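Local coordinates for protein lyase/mutase (Burkholderia cenocepacia, PDB 4LSB) that probably acts as a lyase or mutase, adopts a TIM-barrel fold and carries a bound magnesium ion, at residues V215-G220 with L234-V239; D191-P196 with R209-P214; A163-Y168 with I179-A184. One frame throughout, in Å; residues are numbered along the deposited sequence.

In the fold
The three contacts follow one another round the parallel barrel, along the neighbouring strands 160-164, 192-194, 215-218 and 238-240. Contacts 1 and 3 are buried, whereas contact 2, at the turn between helix 201-211 and strand 215-218, is only partly so. Contact 1 joins two strands through main-chain bonds and a polar asparagine–arginine pair; contact 2 rests on a single main-chain hydrogen bond plus apolar packing; contact 3 fits a helix against a strand end mainly by side-chain packing, without a hydrogen bond between the segments. Contact 2 touches both others: L193 O probably accepts a hydrogen bond from N216 N, and V192 O one from A163 N. Contacts 1 and 3 do not meet.

Contact 1. Residues V215-G220 with L234-V239; sequences VNVVMG and LGVKRV
N216 and R238 lie side by side on neighbouring parallel strands, and R238 NE donates to N216 OD1 at 2.9 Å in a nearly straight bond (165° at the hydrogen). The oxygen sits at the guanidinium edge, close to its plane, yet the amide and guanidinium planes are 67° apart. A bend at chi3 (77°) in the otherwise extended arginine brings NE round to the amide. One water bridges the same pair, donating to OD1 and accepting from NH2. T162 OG1 and H26 NE2 bond the two terminal guanidinium nitrogens, while S240 OG bonds N216 ND2.

The main chain supplies the next layer. V217 N donates to R238 O at 2.9 Å. V215 O accepts twice, from K237 N and from R238 N at 3.1 Å. Further along, the V239 CA hydrogen is directed at V217 O, with 3.2 Å between the heavy atoms. A second water links V215 N to the carbonyl of G235, the positive-phi residue of the Schellman motif that closes helix 228-233.

V217, V236, M219 and V239 provide the apolar packing. V217 CG2 meets V236 CG2 at 3.6 Å, the two side chains crossing at about a right angle, and M219 CG rests on V239 CG1 at 4.0 Å. L231 covers V217, M219 and V239, and F266 of the second subunit packs on M219 and V239.

At these two bridges the polar pair N216 and R238 lies on one face, and V217 and V239 lie on the other. With several acceptors round its guanidinium, R238 can probably keep a buried positive charge.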
# COMPACT_ATOMS: atom_id res chain seq x y z
N VAL B 215 -21.79 8.58 18.25
CA VAL B 215 -20.67 9.47 17.94
C VAL B 215 -19.44 8.64 17.56
O VAL B 215 -19.14 7.62 18.21
CB VAL B 215 -20.39 10.43 19.11
CG1 VAL B 215 -19.06 11.18 18.96
CG2 VAL B 215 -21.55 11.40 19.26
N ASN B 216 -18.74 9.06 16.49
CA ASN B 216 -17.45 8.47 16.12
C ASN B 216 -16.39 9.43 16.61
O ASN B 216 -16.53 10.64 16.44
CB ASN B 216 -17.37 8.36 14.58
CG ASN B 216 -16.04 7.82 14.07
OD1 ASN B 216 -15.97 6.67 13.72
ND2 ASN B 216 -15.01 8.67 13.95
N VAL B 217 -15.33 8.88 17.19
CA VAL B 217 -14.14 9.64 17.57
C VAL B 217 -12.95 9.01 16.84
O VAL B 217 -12.87 7.77 16.74
CB VAL B 217 -13.91 9.54 19.09
CG1 VAL B 217 -12.51 9.98 19.45
CG2 VAL B 217 -14.98 10.38 19.80
N VAL B 218 -12.07 9.85 16.30
CA VAL B 218 -10.86 9.36 15.62
C VAL B 218 -9.70 9.46 16.60
O VAL B 218 -9.59 10.41 17.35
CB VAL B 218 -10.54 10.11 14.31
CG1 VAL B 218 -10.27 11.59 14.55
CG2 VAL B 218 -9.35 9.46 13.62
N MET B 219 -8.86 8.43 16.58
CA MET B 219 -7.71 8.38 17.38
C MET B 219 -6.46 8.40 16.49
O MET B 219 -6.44 7.74 15.44
CB MET B 219 -7.72 7.15 18.29
CG MET B 219 -8.54 7.38 19.52
SD MET B 219 -7.71 8.48 20.67
CE MET B 219 -9.00 9.67 20.99
N GLY B 220 -5.46 9.15 16.94
CA GLY B 220 -4.15 9.19 16.32
C GLY B 220 -3.93 10.29 15.29
O GLY B 220 -2.92 10.27 14.55
N LEU B 234 -16.81 7.32 28.06
CA LEU B 234 -17.20 8.68 27.68
C LEU B 234 -18.46 8.70 26.76
O LEU B 234 -18.93 9.75 26.33
CB LEU B 234 -16.02 9.37 27.03
CG LEU B 234 -14.76 9.44 27.87
CD1 LEU B 234 -13.56 9.85 27.03
CD2 LEU B 234 -14.95 10.42 29.02
N GLY B 235 -18.99 7.53 26.44
CA GLY B 235 -20.23 7.44 25.69
C GLY B 235 -20.08 7.38 24.19
O GLY B 235 -21.07 7.44 23.45
N VAL B 236 -18.84 7.23 23.73
CA VAL B 236 -18.53 7.05 22.33
C VAL B 236 -19.02 5.71 21.84
O VAL B 236 -18.95 4.70 22.56
CB VAL B 236 -17.01 7.17 22.09
CG1 VAL B 236 -16.67 7.01 20.61
CG2 VAL B 236 -16.54 8.55 22.54
N LYS B 237 -19.51 5.69 20.60
CA LYS B 237 -19.96 4.44 19.99
C LYS B 237 -18.97 3.81 19.00
O LYS B 237 -18.90 2.60 18.87
CB LYS B 237 -21.29 4.69 19.28
CG LYS B 237 -21.93 3.44 18.71
CD LYS B 237 -22.12 2.30 19.70
CE LYS B 237 -22.97 2.75 20.89
NZ LYS B 237 -23.23 1.59 21.79
N ARG B 238 -18.27 4.63 18.25
CA ARG B 238 -17.39 4.18 17.16
C ARG B 238 -16.06 4.90 17.21
O ARG B 238 -16.01 6.09 17.41
CB ARG B 238 -18.03 4.45 15.80
CG ARG B 238 -17.47 3.58 14.68
CD ARG B 238 -18.37 3.70 13.44
NE ARG B 238 -18.14 4.96 12.75
CZ ARG B 238 -18.92 5.54 11.83
NH1 ARG B 238 -20.05 5.04 11.44
NH2 ARG B 238 -18.50 6.63 11.23
N VAL B 239 -14.98 4.16 17.00
CA VAL B 239 -13.69 4.74 17.01
C VAL B 239 -12.96 4.35 15.73
O VAL B 239 -12.79 3.18 15.41
CB VAL B 239 -12.87 4.24 18.22
CG1 VAL B 239 -11.53 4.97 18.26
CG2 VAL B 239 -13.63 4.48 19.50
O HOH W 1 -22.05 8.06 21.06
O HOH W 2 -15.54 6.69 10.96

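Contact 2. Residues D191-P196 with R209-P214; sequences DVLYAP and RAVGAP
L193 meets the V211-P214 turn in a beta-alpha-beta unit of the TIM barrel, where helix 201-211 ends and the chain re-enters the sheet as strand 215-218, next to strand 192-194.

The one hydrogen bond between the segments is made by the backbone: L193 N donates to P214 O at 2.9 Å, with the donor in the carbonyl plane. The same oxygen also receives the V192 CA hydrogen, the heavy atoms being 3.3 Å apart. P214 O thus bonds to strand 192-194 just ahead of strand 215-218. Within the turn, G212 leaves the helix with positive phi, and A213 N makes a weak bond back to V211 O.

Apolar contacts gather on L193. Its CG is anti to the carbonyl carbon (chi1 -68°), which sets the branched end against the helix terminus; there CD2 touches V211 CG1 at 3.5 Å and A213 CB at 4.0 Å. The L193 and V211 side chains approach at a slant. The two V192 methyls divide their contacts: CG1 lies by P214 O, and CG2 packs on P214 CB, 4.2 Å away.

The D191 carboxylate turns away from this contact: its OD2 forms a salt bridge with R153 and accepts from L161 N. The D191 backbone instead meets the proline ring, with P214 CD 3.4 Å from D191 O.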
# COMPACT_ATOMS: atom_id res chain seq x y z
N ASP B 191 -27.01 9.69 10.97
CA ASP B 191 -27.08 8.54 11.87
C ASP B 191 -25.95 8.52 12.87
O ASP B 191 -26.10 8.00 13.96
CB ASP B 191 -27.01 7.27 11.04
CG ASP B 191 -28.11 7.21 10.01
OD1 ASP B 191 -29.28 7.02 10.43
OD2 ASP B 191 -27.84 7.36 8.81
N VAL B 192 -24.81 9.08 12.48
CA VAL B 192 -23.60 9.05 13.31
C VAL B 192 -22.98 10.41 13.20
O VAL B 192 -23.07 11.04 12.14
CB VAL B 192 -22.59 8.00 12.84
CG1 VAL B 192 -21.37 8.00 13.75
CG2 VAL B 192 -23.22 6.62 12.77
N LEU B 193 -22.49 10.94 14.31
CA LEU B 193 -21.95 12.30 14.33
C LEU B 193 -20.45 12.25 14.66
O LEU B 193 -20.01 11.47 15.46
CB LEU B 193 -22.66 13.19 15.37
CG LEU B 193 -24.12 13.56 15.09
CD1 LEU B 193 -24.31 14.19 13.71
CD2 LEU B 193 -24.98 12.33 15.30
N TYR B 194 -19.67 13.11 14.03
CA TYR B 194 -18.20 13.00 14.15
C TYR B 194 -17.55 14.39 14.02
O TYR B 194 -17.74 15.07 13.01
CB TYR B 194 -17.71 12.05 13.07
CG TYR B 194 -16.19 11.86 12.79
CD1 TYR B 194 -15.19 12.16 13.71
CD2 TYR B 194 -15.80 11.30 11.59
CE1 TYR B 194 -13.85 11.94 13.40
CE2 TYR B 194 -14.48 11.09 11.29
CZ TYR B 194 -13.51 11.42 12.20
OH TYR B 194 -12.21 11.16 11.82
N ALA B 195 -16.80 14.78 15.06
CA ALA B 195 -15.97 16.02 15.04
C ALA B 195 -14.47 15.70 15.16
O ALA B 195 -13.97 15.59 16.25
CB ALA B 195 -16.39 16.93 16.17
N PRO B 196 -13.77 15.56 14.04
CA PRO B 196 -12.37 15.19 14.15
C PRO B 196 -11.57 16.32 14.80
O PRO B 196 -11.89 17.50 14.62
CB PRO B 196 -11.95 14.91 12.71
CG PRO B 196 -12.96 15.60 11.88
CD PRO B 196 -14.21 15.65 12.64
N ARG B 209 -22.99 13.28 25.31
CA ARG B 209 -24.20 13.59 26.09
C ARG B 209 -25.20 14.48 25.32
O ARG B 209 -26.42 14.22 25.31
CB ARG B 209 -23.84 14.25 27.44
CG ARG B 209 -24.92 14.08 28.52
CD ARG B 209 -24.49 14.77 29.84
NE ARG B 209 -24.43 16.19 29.55
CZ ARG B 209 -25.47 17.01 29.57
NH1 ARG B 209 -26.67 16.61 30.00
NH2 ARG B 209 -25.30 18.27 29.22
N ALA B 210 -24.69 15.55 24.73
CA ALA B 210 -25.53 16.47 23.96
C ALA B 210 -26.10 15.86 22.68
O ALA B 210 -27.20 16.18 22.29
CB ALA B 210 -24.76 17.72 23.58
N VAL B 211 -25.33 15.04 21.99
CA VAL B 211 -25.76 14.48 20.72
C VAL B 211 -26.72 13.29 20.92
O VAL B 211 -27.72 13.20 20.23
CB VAL B 211 -24.53 14.10 19.89
CG1 VAL B 211 -24.90 13.20 18.73
CG2 VAL B 211 -23.87 15.32 19.37
N GLY B 212 -26.42 12.42 21.89
CA GLY B 212 -27.25 11.26 22.19
C GLY B 212 -27.11 10.12 21.16
O GLY B 212 -26.83 8.98 21.51
N ALA B 213 -27.33 10.43 19.89
CA ALA B 213 -27.13 9.49 18.78
C ALA B 213 -25.65 9.07 18.73
O ALA B 213 -24.81 9.70 19.37
CB ALA B 213 -27.54 10.18 17.49
N PRO B 214 -25.32 8.01 17.99
CA PRO B 214 -23.94 7.53 17.97
C PRO B 214 -22.92 8.59 17.58
O PRO B 214 -23.10 9.31 16.59
CB PRO B 214 -23.97 6.44 16.93
CG PRO B 214 -25.37 5.87 17.07
CD PRO B 214 -26.20 7.11 17.22

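Contact 3. Residues A163-Y168 with I179-A184; sequences ARCENY and IARLVA
C165 and L182 mark the closest backbone approach, their CA atoms 6.7 Å apart, where the end of strand 160-164 passes helix 175-187 in a beta-alpha-beta unit of the TIM barrel. Beyond R164 the chain leaves the strand, and N167 and Y168 lie in a 3-10 segment, while 179-184 is regular helix throughout. The CB atoms of A163, C165 and N167 point toward the helix; those of R164 and E166 point away from it.

C165 fills the middle of the interface. With SG anti to the backbone N (chi1 173°), the sulfur lies against R181 CD at 3.5 Å, and CB meets L182 CD2 at 3.9 Å. That methyl also reaches A163 O, at 4.0 Å. V207 of helix 201-211 packs on L182 as well.

R181 runs extended from CG to NE, its aliphatic part passing C165 before it reaches N167. There N167 ND2 lies 4.0 Å from R181 CD, and the amide and guanidinium planes stand almost perpendicular, 85° apart. Both side chains turn to D177, whose OD2 accepts from N167 ND2 and forms a salt bridge with R181 NE; T178 OG1 and Y185 OH add further bonds to the asparagine and the arginine.

On the strand side turned from the helix, R164 grips E166 side-on, NE reaching OE2 at 2.7 Å and NH2 reaching OE1 at 2.8 Å.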
# COMPACT_ATOMS: atom_id res chain seq x y z
N ALA B 163 -22.26 12.47 9.67
CA ALA B 163 -22.12 13.87 9.41
C ALA B 163 -20.90 14.37 10.20
O ALA B 163 -20.81 14.11 11.42
CB ALA B 163 -23.37 14.62 9.84
N ARG B 164 -19.96 14.96 9.48
CA ARG B 164 -18.72 15.52 10.06
C ARG B 164 -18.74 17.05 10.21
O ARG B 164 -19.14 17.80 9.30
CB ARG B 164 -17.51 15.12 9.22
CG ARG B 164 -17.00 13.72 9.51
CD ARG B 164 -15.88 13.22 8.61
NE ARG B 164 -14.71 14.08 8.66
CZ ARG B 164 -13.51 13.73 8.24
NH1 ARG B 164 -13.27 12.52 7.76
NH2 ARG B 164 -12.54 14.60 8.32
N CYS B 165 -18.29 17.49 11.36
CA CYS B 165 -18.02 18.91 11.60
C CYS B 165 -16.51 19.10 11.75
O CYS B 165 -15.86 18.50 12.63
CB CYS B 165 -18.76 19.45 12.81
SG CYS B 165 -18.24 21.14 13.18
N GLU B 166 -15.94 19.92 10.86
CA GLU B 166 -14.51 19.97 10.71
C GLU B 166 -13.85 21.13 11.46
O GLU B 166 -12.67 21.39 11.28
CB GLU B 166 -14.15 20.03 9.23
CG GLU B 166 -14.71 18.89 8.44
CD GLU B 166 -14.11 17.55 8.83
OE1 GLU B 166 -12.91 17.35 8.56
OE2 GLU B 166 -14.83 16.69 9.39
N ASN B 167 -14.63 21.81 12.29
CA ASN B 167 -14.19 22.98 13.04
C ASN B 167 -12.81 22.89 13.62
O ASN B 167 -11.98 23.80 13.40
CB ASN B 167 -15.16 23.28 14.16
CG ASN B 167 -16.29 24.19 13.75
OD1 ASN B 167 -16.28 24.76 12.66
ND2 ASN B 167 -17.27 24.31 14.61
N TYR B 168 -12.55 21.80 14.34
CA TYR B 168 -11.29 21.66 15.07
C TYR B 168 -10.10 21.42 14.17
O TYR B 168 -8.97 21.55 14.63
CB TYR B 168 -11.38 20.52 16.12
CG TYR B 168 -12.03 20.92 17.43
CD1 TYR B 168 -13.37 21.33 17.49
CD2 TYR B 168 -11.31 20.88 18.62
CE1 TYR B 168 -13.96 21.68 18.69
CE2 TYR B 168 -11.89 21.22 19.83
CZ TYR B 168 -13.20 21.62 19.87
OH TYR B 168 -13.73 21.96 21.07
N ILE B 179 -20.66 21.32 18.79
CA ILE B 179 -21.83 20.56 19.28
C ILE B 179 -23.09 20.99 18.61
O ILE B 179 -23.92 20.16 18.24
CB ILE B 179 -21.93 20.57 20.83
CG1 ILE B 179 -20.92 19.59 21.42
CG2 ILE B 179 -23.30 20.23 21.36
CD1 ILE B 179 -20.59 19.90 22.87
N ALA B 180 -23.27 22.29 18.41
CA ALA B 180 -24.52 22.78 17.85
C ALA B 180 -24.68 22.27 16.44
O ALA B 180 -25.74 21.86 16.03
CB ALA B 180 -24.59 24.29 17.88
N ARG B 181 -23.61 22.32 15.66
CA ARG B 181 -23.63 21.76 14.28
C ARG B 181 -24.01 20.27 14.30
O ARG B 181 -24.88 19.80 13.53
CB ARG B 181 -22.27 21.96 13.65
CG ARG B 181 -22.03 23.41 13.20
CD ARG B 181 -20.63 23.59 12.61
NE ARG B 181 -20.50 24.95 12.07
CZ ARG B 181 -20.93 25.35 10.87
NH1 ARG B 181 -21.49 24.50 10.02
NH2 ARG B 181 -20.77 26.61 10.51
N LEU B 182 -23.36 19.51 15.18
CA LEU B 182 -23.59 18.07 15.21
C LEU B 182 -25.01 17.78 15.58
O LEU B 182 -25.62 16.89 15.03
CB LEU B 182 -22.68 17.31 16.17
CG LEU B 182 -21.20 17.30 15.82
CD1 LEU B 182 -20.44 16.51 16.88
CD2 LEU B 182 -20.95 16.69 14.46
N VAL B 183 -25.53 18.53 16.54
CA VAL B 183 -26.93 18.39 16.92
C VAL B 183 -27.87 18.75 15.72
O VAL B 183 -28.89 18.11 15.49
CB VAL B 183 -27.24 19.31 18.12
CG1 VAL B 183 -28.74 19.44 18.33
CG2 VAL B 183 -26.56 18.77 19.36
N ALA B 184 -27.49 19.75 14.96
CA ALA B 184 -28.31 20.17 13.83
C ALA B 184 -28.27 19.11 12.70
O ALA B 184 -29.29 18.87 12.04
CB ALA B 184 -27.85 21.50 13.31